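PDB 5CB8: probable adenylyl-sulfate kinase from Synechocystis sp., which catalyses the ATP-dependent phosphorylation of adenosine 5'-phosphosulfate to 3'-phosphoadenylyl sulfate, the activated form of sulfate. Local coordinates for residues G61-V64 with R65-T69; D80-I83 with R84-F88; P107-A110 with I111-E114. One frame throughout, in Å; residues are numbered along the deposited sequence.

Contact 1 of 3, residues G61-V64 with R65-T69; sequences GDVV and RTNLT. With ADX (adenosine-5'-phosphosulfate), chain G.
G61 and R65 are joined by one helical turn, R65 N donating to G61 O at 3.0 Å, after which the chain leaves helix 61-64 through a type I beta turn from V64 to N67. Two carbonyls at this helix end each take two donors. V63 O receives T66 N and, in its own carbonyl plane, T66 OG1 at 2.6 Å; with chi1 at 70° the T66 hydroxyl lies between its backbone N and carbonyl carbon, folded back over the last turn. V64 O is approached from opposite faces of its plane by N67 N and by T69 N, the latter bond nearly straight at 174°. V64 CB also packs against L68 CB at 4.1 Å, and V64 leans on I86 of helix 76-94. The helix follows strand 56-60 of the parallel sheet of a P-loop kinase fold; G61 and D62, with R65 just after it, belong to the adenosine-5'-phosphosulfate pocket. R65 stretches from CG to NE and serves two anionic groups of the ligand with one guanidinium edge: NE donates to phosphate O1A at 2.8 Å and NH2 to sulfate O1B at 2.9 Å. Its NH1 bonds to G73 O, and F74 makes a cation-pi contact with it. At the ribose, D62 OD1 accepts the ligand's O3' hydroxyl at 3.0 Å, the hydroxyl that becomes phosphorylated, while D62 OD2 is paired with K140.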
ATOM      1  N   GLY B  61       3.952 -12.132   2.140  1.00 14.51           N
ATOM      2  CA  GLY B  61       2.748 -12.610   1.473  1.00 13.92           C
ATOM      3  C   GLY B  61       1.719 -13.260   2.388  1.00 16.16           C
ATOM      4  O   GLY B  61       0.512 -12.988   2.267  1.00 18.56           O
ATOM      5  N   ASP B  62       2.184 -14.124   3.293  1.00 15.07           N
ATOM      6  CA  ASP B  62       1.288 -14.809   4.228  1.00 17.98           C
ATOM      7  C   ASP B  62       0.547 -13.803   5.095  1.00 21.82           C
ATOM      8  O   ASP B  62      -0.607 -14.013   5.466  1.00 21.76           O
ATOM      9  CB  ASP B  62       2.064 -15.719   5.177  1.00 17.87           C
ATOM     10  CG  ASP B  62       2.851 -16.808   4.468  1.00 31.16           C
ATOM     11  OD1 ASP B  62       2.636 -17.042   3.259  1.00 24.64           O
ATOM     12  OD2 ASP B  62       3.695 -17.439   5.152  1.00 38.61           O
ATOM     13  N   VAL B  63       1.235 -12.726   5.460  1.00 18.39           N
ATOM     14  CA  VAL B  63       0.653 -11.734   6.368  1.00 17.93           C
ATOM     15  C   VAL B  63      -0.198 -10.713   5.608  1.00 19.92           C
ATOM     16  O   VAL B  63      -1.325 -10.410   6.016  1.00 20.73           O
ATOM     17  CB  VAL B  63       1.738 -11.017   7.174  1.00 16.64           C
ATOM     18  CG1 VAL B  63       1.122  -9.943   8.061  1.00 21.08           C
ATOM     19  CG2 VAL B  63       2.500 -12.030   8.029  1.00 19.90           C
ATOM     20  N   VAL B  64       0.312 -10.200   4.491  1.00 17.20           N
ATOM     21  CA  VAL B  64      -0.477  -9.204   3.761  1.00 19.27           C
ATOM     22  C   VAL B  64      -1.753  -9.796   3.172  1.00 18.29           C
ATOM     23  O   VAL B  64      -2.735  -9.077   2.971  1.00 18.41           O
ATOM     24  CB  VAL B  64       0.336  -8.434   2.705  1.00 23.34           C
ATOM     25  CG1 VAL B  64       1.520  -7.736   3.378  1.00 23.61           C
ATOM     26  CG2 VAL B  64       0.812  -9.362   1.600  1.00 19.96           C
ATOM     27  N   ARG B  65      -1.763 -11.107   2.930  1.00 14.44           N
ATOM     28  CA  ARG B  65      -2.997 -11.761   2.467  1.00 19.31           C
ATOM     29  C   ARG B  65      -4.095 -11.773   3.533  1.00 22.74           C
ATOM     30  O   ARG B  65      -5.232 -12.173   3.264  1.00 18.21           O
ATOM     31  CB  ARG B  65      -2.730 -13.181   1.950  1.00 15.58           C
ATOM     32  CG  ARG B  65      -2.232 -13.221   0.499  1.00 16.18           C
ATOM     33  CD  ARG B  65      -1.882 -14.657   0.075  1.00 14.90           C
ATOM     34  NE  ARG B  65      -1.557 -14.747  -1.351  1.00 14.99           N
ATOM     35  CZ  ARG B  65      -2.467 -14.931  -2.308  1.00 17.28           C
ATOM     36  NH1 ARG B  65      -3.761 -15.029  -1.997  1.00 15.38           N
ATOM     37  NH2 ARG B  65      -2.093 -14.998  -3.578  1.00 12.74           N
ATOM     38  N   THR B  66      -3.771 -11.324   4.740  1.00 21.36           N
ATOM     39  CA  THR B  66      -4.802 -11.163   5.759  1.00 18.97           C
ATOM     40  C   THR B  66      -5.260  -9.707   5.867  1.00 25.17           C
ATOM     41  O   THR B  66      -6.179  -9.402   6.633  1.00 26.38           O
ATOM     42  CB  THR B  66      -4.328 -11.623   7.149  1.00 23.47           C
ATOM     43  OG1 THR B  66      -3.343 -10.707   7.638  1.00 21.45           O
ATOM     44  CG2 THR B  66      -3.737 -13.034   7.090  1.00 24.01           C
ATOM     45  N   ASN B  67      -4.609  -8.809   5.132  1.00 21.26           N
ATOM     46  CA  ASN B  67      -5.006  -7.393   5.139  1.00 23.74           C
ATOM     47  C   ASN B  67      -5.025  -6.764   3.741  1.00 16.25           C
ATOM     48  O   ASN B  67      -6.068  -6.763   3.070  1.00 21.64           O
ATOM     49  CB  ASN B  67      -4.176  -6.555   6.143  1.00 26.59           C
ATOM     50  CG  ASN B  67      -2.660  -6.753   6.001  1.00 34.92           C
ATOM     51  OD1 ASN B  67      -2.097  -6.659   4.908  1.00 31.24           O
ATOM     52  ND2 ASN B  67      -1.994  -6.999   7.124  1.00 45.67           N
ATOM     53  N   LEU B  68      -3.883  -6.233   3.319  1.00 15.61           N
ATOM     54  CA  LEU B  68      -3.711  -5.616   2.001  1.00 19.80           C
ATOM     55  C   LEU B  68      -4.300  -6.432   0.854  1.00 17.04           C
ATOM     56  O   LEU B  68      -4.932  -5.881  -0.060  1.00 17.17           O
ATOM     57  CB  LEU B  68      -2.218  -5.396   1.726  1.00 19.88           C
ATOM     58  CG  LEU B  68      -1.866  -4.712   0.399  1.00 20.83           C
ATOM     59  CD1 LEU B  68      -2.357  -3.279   0.400  1.00 21.72           C
ATOM     60  CD2 LEU B  68      -0.367  -4.760   0.123  1.00 22.50           C
ATOM     61  N   THR B  69      -4.088  -7.746   0.881  1.00 17.81           N
ATOM     62  CA  THR B  69      -4.570  -8.576  -0.222  1.00 18.63           C
ATOM     63  C   THR B  69      -5.543  -9.649   0.247  1.00 21.05           C
ATOM     64  O   THR B  69      -5.672 -10.709  -0.365  1.00 17.62           O
ATOM     65  CB  THR B  69      -3.412  -9.178  -1.040  1.00 17.78           C
ATOM     66  OG1 THR B  69      -2.497  -9.854  -0.166  1.00 18.01           O
ATOM     67  CG2 THR B  69      -2.652  -8.077  -1.760  1.00 13.80           C
TER
HETATM   68  SB  ADX G 301       1.813 -15.692  -4.414  1.00 13.95           S
HETATM   69  O1B ADX G 301       0.641 -14.846  -4.668  1.00 14.18           O
HETATM   70  O2B ADX G 301       3.054 -14.897  -4.374  1.00 14.54           O
HETATM   71  O3B ADX G 301       1.884 -16.730  -5.451  1.00 13.25           O
HETATM   72  PA  ADX G 301       1.921 -15.762  -1.653  1.00 14.47           P
HETATM   73  O1A ADX G 301       1.235 -14.405  -1.529  1.00 13.39           O
HETATM   74  O2A ADX G 301       3.400 -15.703  -1.282  1.00 12.43           O
HETATM   75  O3A ADX G 301       1.649 -16.400  -3.086  1.00 14.20           O
HETATM   76  O5' ADX G 301       1.179 -16.759  -0.643  1.00 13.74           O
HETATM   77  C5' ADX G 301       1.664 -18.058  -0.479  1.00 13.53           C
HETATM   78  C4' ADX G 301       1.280 -18.676   0.750  1.00 19.12           C
HETATM   79  O4' ADX G 301      -0.147 -19.030   0.663  1.00 20.96           O
HETATM   80  C3' ADX G 301       2.015 -19.926   0.970  1.00 31.36           C
HETATM   81  O3' ADX G 301       3.005 -19.706   1.875  1.00 38.44           O
HETATM   82  C2' ADX G 301       1.024 -20.869   1.539  1.00 37.22           C
HETATM   83  O2' ADX G 301       1.105 -20.857   2.889  1.00 48.90           O
HETATM   84  C1' ADX G 301      -0.319 -20.345   1.150  1.00 26.83           C
HETATM   85  N9  ADX G 301      -1.030 -21.107   0.164  1.00 24.54           N
HETATM   86  C8  ADX G 301      -2.323 -21.508   0.238  1.00 22.23           C
HETATM   87  N7  ADX G 301      -2.674 -22.041  -0.937  1.00 18.79           N
HETATM   88  C5  ADX G 301      -1.612 -21.975  -1.778  1.00 18.15           C
HETATM   89  C6  ADX G 301      -1.419 -22.360  -3.104  1.00 14.88           C
HETATM   90  N6  ADX G 301      -2.505 -22.935  -3.879  1.00 14.62           N
HETATM   91  N1  ADX G 301      -0.209 -22.158  -3.667  1.00 17.18           N
HETATM   92  C2  ADX G 301       0.792 -21.578  -2.969  1.00 16.78           C
HETATM   93  N3  ADX G 301       0.633 -21.188  -1.695  1.00 16.84           N
HETATM   94  C4  ADX G 301      -0.557 -21.372  -1.074  1.00 20.04           C

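Contact 2 of 3, residues D80-I83 with R84-F88; sequences DTNI and RRIGF. With ADX (adenosine-5'-phosphosulfate), chain G; SO4 (sulfate ion), chain I.
N82 and I86 sit one turn apart in helix 76-94, the I86 CD1 methyl lying 3.8 Å from N82 ND2, while I86 N donates to N82 O. This is the closely packed side. I83 CD1 and I86 CD1 come within 4.3 Å, both residues resting on W29 of the central strand 26-31, and I83 CD1 also reaches sulfate atom O2B of the bound adenosine-5'-phosphosulfate at 3.3 Å. N82 extends its amide into the same pocket: ND2 donates to sulfate O1B of the ligand at 3.0 Å and more weakly to phosphate O1A, while OD1 is bonded to T69 OG1, a second-shell contact that helps fix which way round the amide sits. T81 and R85 form another tight pair, lying side by side with T81 CG2 3.4 Å from R85 NH2, where R85 packs at the dimer interface. The loose, solvent side belongs to exposed R84 and partly exposed D80. The extended R84 chain brings NH1 edge-on to O4 of a sulfate ion, probably from the crystallisation liquor, at 3.0 Å, whereas D80 OD2 stays 4.4 Å from R84 NH1, well out of the guanidinium plane. N82 thus adds a neutral donor beside R65 at the ligand. Of the two arginines, R84 meets anionic partners, the sulfate and E114, whereas R85 NH1 relies on the L68 carbonyl, which probably eases its closeness to the like-charged R85 of the second subunit.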
ATOM      1  N   ASP B  80      -1.398 -12.590  -9.699  1.00 14.03           N
ATOM      2  CA  ASP B  80      -0.922 -11.387 -10.385  1.00 14.41           C
ATOM      3  C   ASP B  80      -1.375 -10.140  -9.635  1.00 13.09           C
ATOM      4  O   ASP B  80      -0.591  -9.211  -9.411  1.00 12.94           O
ATOM      5  CB  ASP B  80      -1.405 -11.336 -11.845  1.00 13.74           C
ATOM      6  CG  ASP B  80      -0.669 -12.318 -12.746  1.00 21.18           C
ATOM      7  OD1 ASP B  80       0.258 -13.001 -12.262  1.00 14.42           O
ATOM      8  OD2 ASP B  80      -1.003 -12.395 -13.950  1.00 17.31           O
ATOM      9  N   THR B  81      -2.646 -10.115  -9.252  1.00 13.40           N
ATOM     10  CA  THR B  81      -3.165  -8.973  -8.507  1.00 14.60           C
ATOM     11  C   THR B  81      -2.396  -8.820  -7.203  1.00 13.79           C
ATOM     12  O   THR B  81      -2.004  -7.708  -6.825  1.00 14.70           O
ATOM     13  CB  THR B  81      -4.656  -9.132  -8.208  1.00 18.61           C
ATOM     14  OG1 THR B  81      -5.370  -9.193  -9.446  1.00 14.82           O
ATOM     15  CG2 THR B  81      -5.166  -7.947  -7.385  1.00 17.20           C
ATOM     16  N   ASN B  82      -2.173  -9.942  -6.527  1.00 12.74           N
ATOM     17  CA  ASN B  82      -1.483  -9.931  -5.240  1.00 13.62           C
ATOM     18  C   ASN B  82      -0.091  -9.322  -5.357  1.00 14.18           C
ATOM     19  O   ASN B  82       0.259  -8.372  -4.644  1.00 12.53           O
ATOM     20  CB  ASN B  82      -1.417 -11.361  -4.685  1.00 12.33           C
ATOM     21  CG  ASN B  82      -0.734 -11.438  -3.321  1.00 16.23           C
ATOM     22  OD1 ASN B  82      -1.143 -10.769  -2.363  1.00 14.26           O
ATOM     23  ND2 ASN B  82       0.292 -12.278  -3.219  1.00 14.35           N
ATOM     24  N   ILE B  83       0.700  -9.851  -6.280  1.00 12.03           N
ATOM     25  CA  ILE B  83       2.068  -9.385  -6.449  1.00 12.52           C
ATOM     26  C   ILE B  83       2.116  -7.934  -6.926  1.00 16.18           C
ATOM     27  O   ILE B  83       2.933  -7.143  -6.443  1.00 14.01           O
ATOM     28  CB  ILE B  83       2.848 -10.301  -7.399  1.00 15.37           C
ATOM     29  CG1 ILE B  83       2.943 -11.706  -6.789  1.00 11.77           C
ATOM     30  CG2 ILE B  83       4.233  -9.736  -7.676  1.00 12.00           C
ATOM     31  CD1 ILE B  83       3.468 -11.728  -5.348  1.00 12.88           C
ATOM     32  N   ARG B  84       1.245  -7.574  -7.862  1.00 12.46           N
ATOM     33  CA  ARG B  84       1.203  -6.186  -8.325  1.00 12.83           C
ATOM     34  C   ARG B  84       0.836  -5.205  -7.207  1.00 15.48           C
ATOM     35  O   ARG B  84       1.346  -4.072  -7.171  1.00 14.86           O
ATOM     36  CB  ARG B  84       0.257  -6.045  -9.528  1.00 14.45           C
ATOM     37  CG  ARG B  84       0.869  -6.563 -10.830  1.00 17.38           C
ATOM     38  CD  ARG B  84      -0.178  -6.735 -11.902  1.00 17.77           C
ATOM     39  NE  ARG B  84       0.432  -6.956 -13.211  1.00 16.05           N
ATOM     40  CZ  ARG B  84      -0.176  -7.555 -14.226  1.00 24.07           C
ATOM     41  NH1 ARG B  84      -1.414  -8.014 -14.076  1.00 18.03           N
ATOM     42  NH2 ARG B  84       0.454  -7.691 -15.388  1.00 19.91           N
ATOM     43  N   ARG B  85      -0.027  -5.631  -6.285  1.00 15.77           N
ATOM     44  CA  ARG B  85      -0.439  -4.746  -5.193  1.00 15.76           C
ATOM     45  C   ARG B  85       0.683  -4.587  -4.170  1.00 16.52           C
ATOM     46  O   ARG B  85       0.932  -3.488  -3.668  1.00 16.43           O
ATOM     47  CB  ARG B  85      -1.714  -5.260  -4.513  1.00 15.60           C
ATOM     48  CG  ARG B  85      -2.343  -4.242  -3.556  1.00 14.89           C
ATOM     49  CD  ARG B  85      -3.685  -4.745  -3.019  1.00 14.13           C
ATOM     50  NE  ARG B  85      -4.642  -4.999  -4.096  1.00 16.91           N
ATOM     51  CZ  ARG B  85      -5.721  -5.769  -3.968  1.00 17.57           C
ATOM     52  NH1 ARG B  85      -5.982  -6.361  -2.814  1.00 14.92           N
ATOM     53  NH2 ARG B  85      -6.551  -5.936  -4.990  1.00 16.24           N
ATOM     54  N   ILE B  86       1.362  -5.687  -3.866  1.00 12.66           N
ATOM     55  CA  ILE B  86       2.550  -5.636  -3.018  1.00 12.40           C
ATOM     56  C   ILE B  86       3.606  -4.728  -3.662  1.00 14.30           C
ATOM     57  O   ILE B  86       4.260  -3.924  -2.977  1.00 15.73           O
ATOM     58  CB  ILE B  86       3.114  -7.050  -2.777  1.00 12.19           C
ATOM     59  CG1 ILE B  86       2.155  -7.854  -1.882  1.00 16.07           C
ATOM     60  CG2 ILE B  86       4.515  -6.978  -2.149  1.00 12.32           C
ATOM     61  CD1 ILE B  86       2.419  -9.368  -1.868  1.00 15.63           C
ATOM     62  N   GLY B  87       3.760  -4.847  -4.979  1.00 12.45           N
ATOM     63  CA  GLY B  87       4.707  -4.006  -5.709  1.00 13.40           C
ATOM     64  C   GLY B  87       4.348  -2.527  -5.638  1.00 14.52           C
ATOM     65  O   GLY B  87       5.235  -1.661  -5.540  1.00 15.16           O
ATOM     66  N   PHE B  88       3.049  -2.233  -5.706  1.00 14.07           N
ATOM     67  CA  PHE B  88       2.564  -0.854  -5.598  1.00 16.14           C
ATOM     68  C   PHE B  88       3.021  -0.223  -4.289  1.00 14.60           C
ATOM     69  O   PHE B  88       3.582   0.875  -4.271  1.00 14.19           O
ATOM     70  CB  PHE B  88       1.031  -0.831  -5.690  1.00 15.98           C
ATOM     71  CG  PHE B  88       0.412   0.533  -5.462  1.00 16.58           C
ATOM     72  CD1 PHE B  88       0.036   0.937  -4.189  1.00 20.02           C
ATOM     73  CD2 PHE B  88       0.179   1.390  -6.528  1.00 23.31           C
ATOM     74  CE1 PHE B  88      -0.539   2.184  -3.980  1.00 20.23           C
ATOM     75  CE2 PHE B  88      -0.403   2.637  -6.328  1.00 25.51           C
ATOM     76  CZ  PHE B  88      -0.758   3.031  -5.050  1.00 21.39           C
TER
HETATM   77  SB  ADX G 301       1.813 -15.692  -4.414  1.00 13.95           S
HETATM   78  O1B ADX G 301       0.641 -14.846  -4.668  1.00 14.18           O
HETATM   79  O2B ADX G 301       3.054 -14.897  -4.374  1.00 14.54           O
HETATM   80  O3B ADX G 301       1.884 -16.730  -5.451  1.00 13.25           O
HETATM   81  PA  ADX G 301       1.921 -15.762  -1.653  1.00 14.47           P
HETATM   82  O1A ADX G 301       1.235 -14.405  -1.529  1.00 13.39           O
HETATM   83  O2A ADX G 301       3.400 -15.703  -1.282  1.00 12.43           O
HETATM   84  O3A ADX G 301       1.649 -16.400  -3.086  1.00 14.20           O
HETATM   85  O5' ADX G 301       1.179 -16.759  -0.643  1.00 13.74           O
HETATM   86  C5' ADX G 301       1.664 -18.058  -0.479  1.00 13.53           C
HETATM   87  C4' ADX G 301       1.280 -18.676   0.750  1.00 19.12           C
HETATM   88  O4' ADX G 301      -0.147 -19.030   0.663  1.00 20.96           O
HETATM   89  C3' ADX G 301       2.015 -19.926   0.970  1.00 31.36           C
HETATM   90  O3' ADX G 301       3.005 -19.706   1.875  1.00 38.44           O
HETATM   91  C2' ADX G 301       1.024 -20.869   1.539  1.00 37.22           C
HETATM   92  O2' ADX G 301       1.105 -20.857   2.889  1.00 48.90           O
HETATM   93  C1' ADX G 301      -0.319 -20.345   1.150  1.00 26.83           C
HETATM   94  N9  ADX G 301      -1.030 -21.107   0.164  1.00 24.54           N
HETATM   95  C8  ADX G 301      -2.323 -21.508   0.238  1.00 22.23           C
HETATM   96  N7  ADX G 301      -2.674 -22.041  -0.937  1.00 18.79           N
HETATM   97  C5  ADX G 301      -1.612 -21.975  -1.778  1.00 18.15           C
HETATM   98  C6  ADX G 301      -1.419 -22.360  -3.104  1.00 14.88           C
HETATM   99  N6  ADX G 301      -2.505 -22.935  -3.879  1.00 14.62           N
HETATM  100  N1  ADX G 301      -0.209 -22.158  -3.667  1.00 17.18           N
HETATM  101  C2  ADX G 301       0.792 -21.578  -2.969  1.00 16.78           C
HETATM  102  N3  ADX G 301       0.633 -21.188  -1.695  1.00 16.84           N
HETATM  103  C4  ADX G 301      -0.557 -21.372  -1.074  1.00 20.04           C
HETATM  104  S   SO4 I 303      -4.245  -6.515 -11.550  1.00 41.04           S
HETATM  105  O1  SO4 I 303      -3.410  -5.665 -10.696  1.00 26.31           O
HETATM  106  O2  SO4 I 303      -5.459  -6.872 -10.805  1.00 41.79           O
HETATM  107  O3  SO4 I 303      -4.616  -5.770 -12.757  1.00 45.84           O
HETATM  108  O4  SO4 I 303      -3.511  -7.736 -11.947  1.00 20.19           O

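Contact 3 of 3, residues P107-A110 with I111-E114; sequences PYAA and IRQE
Y108 and R112 bracket the first turn of helix 109-119, with Y108 at the N-cap position and its carbonyl opening the run of helical hydrogen bonds. R112 N meets Y108 O at 3.1 Å, within the carbonyl plane and at 167°, while I111 N makes a weak bond to the same oxygen. In this P-loop kinase fold the helix follows strand 99-103 and the loop carrying S106, by similarity the phosphoserine site; P107, next along, touches the bound adenosine-5'-phosphosulfate. R112 shows how a long side chain can double back over the start of its own helix. Its CB lies 3.6 Å from A109 O, and CG passes Y108 O at 3.5 Å. The chain then bends at chi3 (-52°), which lays the guanidinium across the entering backbone instead of letting it run outward. The carbon at the centre of the group, CZ, lies 3.7 Å from A109 CA, which sits over one guanidinium face, offset toward the rim. Of the terminal nitrogens, NH1 passes 3.8 Å from the P107 carbonyl carbon and NH2 touches the A109 methyl, A109 CB, at 3.5 Å. All three nitrogens of this buried cation are satisfied, NE by E124 of strand 122-127, NH1 by S106 O and NH2 by E162 O, so that the helix start is tied to three other parts of the chain. I111 packs on D80, I83 and R84 of helix 76-94, and E114, its chain extended beyond CG, ends in a salt bridge to R84 NE. Closer to the cap, the aliphatic stem of the tyrosine meets this isoleucine, Y108 CB lying 3.9 Å from I111 CG1.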
ATOM      1  N   PRO B 107       5.443 -16.550  -8.263  1.00 13.91           N
ATOM      2  CA  PRO B 107       5.912 -17.638  -9.125  1.00 14.97           C
ATOM      3  C   PRO B 107       6.044 -17.248 -10.590  1.00 15.77           C
ATOM      4  O   PRO B 107       6.645 -18.009 -11.343  1.00 13.60           O
ATOM      5  CB  PRO B 107       4.820 -18.697  -8.964  1.00 12.63           C
ATOM      6  CG  PRO B 107       3.570 -17.891  -8.709  1.00 12.35           C
ATOM      7  CD  PRO B 107       4.027 -16.712  -7.877  1.00 13.67           C
ATOM      8  N   TYR B 108       5.513 -16.096 -10.992  1.00 14.09           N
ATOM      9  CA  TYR B 108       5.626 -15.683 -12.396  1.00 16.59           C
ATOM     10  C   TYR B 108       6.748 -14.673 -12.662  1.00 17.37           C
ATOM     11  O   TYR B 108       6.707 -13.531 -12.179  1.00 14.77           O
ATOM     12  CB  TYR B 108       4.280 -15.162 -12.915  1.00 17.62           C
ATOM     13  CG  TYR B 108       3.234 -16.258 -12.952  1.00 18.40           C
ATOM     14  CD1 TYR B 108       3.235 -17.200 -13.971  1.00 13.90           C
ATOM     15  CD2 TYR B 108       2.276 -16.370 -11.950  1.00 13.01           C
ATOM     16  CE1 TYR B 108       2.300 -18.217 -14.010  1.00 14.27           C
ATOM     17  CE2 TYR B 108       1.329 -17.392 -11.977  1.00 14.96           C
ATOM     18  CZ  TYR B 108       1.349 -18.310 -13.013  1.00 14.47           C
ATOM     19  OH  TYR B 108       0.415 -19.329 -13.060  1.00 14.05           O
ATOM     20  N   ALA B 109       7.733 -15.093 -13.459  1.00 14.15           N
ATOM     21  CA  ALA B 109       8.896 -14.257 -13.767  1.00 14.60           C
ATOM     22  C   ALA B 109       8.530 -12.916 -14.410  1.00 18.04           C
ATOM     23  O   ALA B 109       9.098 -11.877 -14.054  1.00 17.50           O
ATOM     24  CB  ALA B 109       9.885 -15.025 -14.654  1.00 15.43           C
ATOM     25  N   ALA B 110       7.600 -12.929 -15.364  1.00 15.56           N
ATOM     26  CA  ALA B 110       7.233 -11.691 -16.059  1.00 16.67           C
ATOM     27  C   ALA B 110       6.650 -10.655 -15.097  1.00 18.47           C
ATOM     28  O   ALA B 110       6.831  -9.452 -15.283  1.00 17.06           O
ATOM     29  CB  ALA B 110       6.250 -11.977 -17.200  1.00 19.94           C
ATOM     30  N   ILE B 111       5.929 -11.122 -14.085  1.00 17.01           N
ATOM     31  CA  ILE B 111       5.368 -10.226 -13.073  1.00 13.74           C
ATOM     32  C   ILE B 111       6.465  -9.690 -12.141  1.00 15.78           C
ATOM     33  O   ILE B 111       6.480  -8.501 -11.814  1.00 16.38           O
ATOM     34  CB  ILE B 111       4.304 -10.929 -12.225  1.00 17.39           C
ATOM     35  CG1 ILE B 111       3.179 -11.469 -13.120  1.00 17.38           C
ATOM     36  CG2 ILE B 111       3.752  -9.968 -11.166  1.00 18.06           C
ATOM     37  CD1 ILE B 111       2.387 -10.378 -13.818  1.00 23.06           C
ATOM     38  N   ARG B 112       7.385 -10.552 -11.711  1.00 14.62           N
ATOM     39  CA  ARG B 112       8.524 -10.073 -10.906  1.00 13.46           C
ATOM     40  C   ARG B 112       9.307  -9.012 -11.672  1.00 20.88           C
ATOM     41  O   ARG B 112       9.757  -8.015 -11.096  1.00 15.61           O
ATOM     42  CB  ARG B 112       9.456 -11.229 -10.515  1.00 13.56           C
ATOM     43  CG  ARG B 112       8.797 -12.276  -9.602  1.00 13.56           C
ATOM     44  CD  ARG B 112       9.833 -13.252  -9.006  1.00 15.06           C
ATOM     45  NE  ARG B 112      10.688 -13.850 -10.036  1.00 15.36           N
ATOM     46  CZ  ARG B 112      10.526 -15.069 -10.545  1.00 14.60           C
ATOM     47  NH1 ARG B 112       9.540 -15.847 -10.127  1.00 15.57           N
ATOM     48  NH2 ARG B 112      11.356 -15.512 -11.483  1.00 15.17           N
ATOM     49  N   GLN B 113       9.454  -9.227 -12.977  1.00 16.09           N
ATOM     50  CA  GLN B 113      10.197  -8.298 -13.833  1.00 17.76           C
ATOM     51  C   GLN B 113       9.469  -6.972 -13.974  1.00 16.50           C
ATOM     52  O   GLN B 113      10.083  -5.902 -14.018  1.00 16.95           O
ATOM     53  CB  GLN B 113      10.426  -8.933 -15.209  1.00 18.27           C
ATOM     54  CG  GLN B 113      11.553  -9.951 -15.204  1.00 35.85           C
ATOM     55  CD  GLN B 113      12.819  -9.381 -14.584  1.00 46.99           C
ATOM     56  OE1 GLN B 113      13.370  -8.392 -15.072  1.00 44.76           O
ATOM     57  NE2 GLN B 113      13.273  -9.993 -13.492  1.00 42.40           N
ATOM     58  N   GLU B 114       8.150  -7.050 -14.048  1.00 16.90           N
ATOM     59  CA  GLU B 114       7.312  -5.864 -14.167  1.00 22.40           C
ATOM     60  C   GLU B 114       7.494  -4.993 -12.919  1.00 18.02           C
ATOM     61  O   GLU B 114       7.647  -3.771 -13.007  1.00 17.87           O
ATOM     62  CB  GLU B 114       5.864  -6.336 -14.317  1.00 24.91           C
ATOM     63  CG  GLU B 114       4.819  -5.279 -14.508  1.00 31.97           C
ATOM     64  CD  GLU B 114       3.424  -5.890 -14.527  1.00 31.79           C
ATOM     65  OE1 GLU B 114       3.148  -6.745 -15.407  1.00 28.41           O
ATOM     66  OE2 GLU B 114       2.614  -5.524 -13.652  1.00 32.07           O
TER

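In the fold
Contact 2 is the most buried of the three and stands between the others, its centre about 11 Å from that of contact 1 and about 10 Å from that of contact 3; contacts 1 and 3, both partly buried, do not touch. Towards contact 1 the joint is polar, a threonine–asparagine pair near the ligand and an arginine on a backbone carbonyl at the subunit interface. Towards contact 3 an apolar seam, I83 CG2 against I111 CG2, ends in an outer ion pair. Contacts 1 and 2 share the ligand's phosphosulfate and the subunit interface, whereas contact 3 meets no second subunit, reaches the ligand only through P107 among its residues, and uses a buried arginine to secure a helix start.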